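Local coordinates for adherence and virulence protein A (Streptococcus pneumoniae, PDB 6PON) that binds fibronectin and probably helps pneumococci adhere to host tissue, contributing to their virulence, at residues L181-I184 / L185-E189. Sequence-based numbering, arbitrary orientation.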
loop_
_atom_site.group_PDB
_atom_site.type_symbol
_atom_site.label_atom_id
_atom_site.label_comp_id
_atom_site.label_asym_id
_atom_site.label_seq_id
_atom_site.Cartn_x
_atom_site.Cartn_y
_atom_site.Cartn_z
ATOM N N LEU B 181 -5.943 -12.160 -2.595
ATOM C CA LEU B 181 -4.961 -11.140 -2.951
ATOM C C LEU B 181 -4.342 -10.513 -1.712
ATOM O O LEU B 181 -3.135 -10.253 -1.681
ATOM C CB LEU B 181 -5.608 -10.066 -3.836
ATOM C CG LEU B 181 -4.738 -8.875 -4.274
ATOM C CD1 LEU B 181 -3.489 -9.336 -5.023
ATOM C CD2 LEU B 181 -5.538 -7.893 -5.115
ATOM N N PHE B 182 -5.163 -10.250 -0.690
ATOM C CA PHE B 182 -4.667 -9.667 0.554
ATOM C C PHE B 182 -3.641 -10.586 1.209
ATOM O O PHE B 182 -2.534 -10.159 1.556
ATOM C CB PHE B 182 -5.853 -9.396 1.489
ATOM C CG PHE B 182 -5.537 -8.506 2.654
ATOM C CD1 PHE B 182 -4.951 -9.025 3.804
ATOM C CD2 PHE B 182 -5.862 -7.158 2.619
ATOM C CE1 PHE B 182 -4.674 -8.212 4.893
ATOM C CE2 PHE B 182 -5.581 -6.333 3.696
ATOM C CZ PHE B 182 -4.987 -6.863 4.837
ATOM N N GLU B 183 -3.996 -11.860 1.368
ATOM C CA GLU B 183 -3.075 -12.865 1.896
ATOM C C GLU B 183 -1.751 -12.854 1.144
ATOM O O GLU B 183 -0.674 -12.846 1.757
ATOM C CB GLU B 183 -3.740 -14.244 1.814
ATOM C CG GLU B 183 -2.804 -15.449 1.885
ATOM C CD GLU B 183 -3.515 -16.767 1.530
ATOM O OE1 GLU B 183 -2.814 -17.807 1.448
ATOM O OE2 GLU B 183 -4.764 -16.761 1.339
ATOM N N ILE B 184 -1.819 -12.859 -0.191
ATOM C CA ILE B 184 -0.609 -12.829 -1.010
ATOM C C ILE B 184 0.208 -11.579 -0.720
ATOM O O ILE B 184 1.438 -11.633 -0.632
ATOM C CB ILE B 184 -0.970 -12.921 -2.505
ATOM C CG1 ILE B 184 -1.519 -14.310 -2.835
ATOM C CG2 ILE B 184 0.235 -12.621 -3.355
ATOM C CD1 ILE B 184 -1.986 -14.449 -4.254
ATOM N N LEU B 185 -0.451 -10.431 -0.603
ATOM C CA LEU B 185 0.287 -9.195 -0.404
ATOM C C LEU B 185 0.768 -9.039 1.034
ATOM O O LEU B 185 1.744 -8.322 1.272
ATOM C CB LEU B 185 -0.571 -7.997 -0.799
ATOM C CG LEU B 185 -1.040 -7.937 -2.241
ATOM C CD1 LEU B 185 -2.111 -6.872 -2.360
ATOM C CD2 LEU B 185 0.130 -7.666 -3.214
ATOM N N GLN B 186 0.115 -9.711 1.984
ATOM C CA GLN B 186 0.549 -9.663 3.372
ATOM C C GLN B 186 1.768 -10.534 3.616
ATOM O O GLN B 186 2.615 -10.198 4.450
ATOM C CB GLN B 186 -0.586 -10.110 4.286
ATOM C CG GLN B 186 -0.261 -10.043 5.777
ATOM C CD GLN B 186 -1.524 -9.912 6.589
ATOM O OE1 GLN B 186 -2.482 -10.629 6.341
ATOM N NE2 GLN B 186 -1.553 -8.987 7.527
ATOM N N THR B 187 1.864 -11.657 2.917
ATOM C CA THR B 187 2.829 -12.694 3.248
ATOM C C THR B 187 3.868 -12.966 2.167
ATOM O O THR B 187 4.993 -13.341 2.507
ATOM C CB THR B 187 2.112 -14.013 3.557
ATOM O OG1 THR B 187 1.508 -14.513 2.359
ATOM C CG2 THR B 187 1.041 -13.814 4.650
ATOM N N GLN B 188 3.538 -12.810 0.887
ATOM C CA GLN B 188 4.465 -13.220 -0.159
ATOM C C GLN B 188 5.483 -12.127 -0.451
ATOM O O GLN B 188 5.242 -10.938 -0.223
ATOM C CB GLN B 188 3.720 -13.592 -1.442
ATOM C CG GLN B 188 2.882 -14.842 -1.320
ATOM C CD GLN B 188 3.732 -16.092 -1.226
ATOM O OE1 GLN B 188 4.594 -16.343 -2.074
ATOM N NE2 GLN B 188 3.498 -16.880 -0.194
ATOM N N GLU B 189 6.642 -12.547 -0.945
ATOM C CA GLU B 189 7.661 -11.608 -1.383
ATOM C C GLU B 189 7.234 -11.047 -2.731
ATOM O O GLU B 189 7.006 -11.799 -3.686
ATOM C CB GLU B 189 9.024 -12.291 -1.472
ATOM C CG GLU B 189 10.164 -11.486 -0.863
ATOM C CD GLU B 189 11.422 -12.323 -0.661
ATOM O OE1 GLU B 189 11.339 -13.362 0.035
ATOM O OE2 GLU B 189 12.489 -11.950 -1.205
#
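Phe182 presents the edge of its ring to the side-chain amide of Gln186, one helical turn on: CE1 of Phe182 lies 3.6 Å from OE1 of Gln186, and the position of that oxygen, near the ring plane, is the evidence for an edge contact. The amide plane is turned 86° against the ring. Both side chains have CG anti to the backbone N, and the glutamine chain runs on extended, which carries its amide to the ring edge. Its NE2 is hydrogen-bonded to Glu211 of the second subunit, which holds the amide at its nitrogen end. On the buried side Leu181 and Leu185 pack likewise four residues apart, CG of Leu181 being 3.8 Å from CD1 of Leu185; Phe222 and Leu219 of the second subunit cover this pair. The setting is the C-terminal turn of helix 178-187, where i to i+4 bonding runs up to Gln188 N and Ile184 O (2.8 Å), although the backbone of Gln188 is no longer helical. Thr187 adds a side-chain bond: with chi1 at 68°, OG1 turns back to Glu183 O at 2.8 Å, lying 37° out of the carbonyl plane, while Thr187 N reaches the same oxygen from the opposite face at 3.0 Å. CG2 of Ile184 meets CG of Gln188 at 4.0 Å, and Leu198 of helix 192-198 touches both side chains.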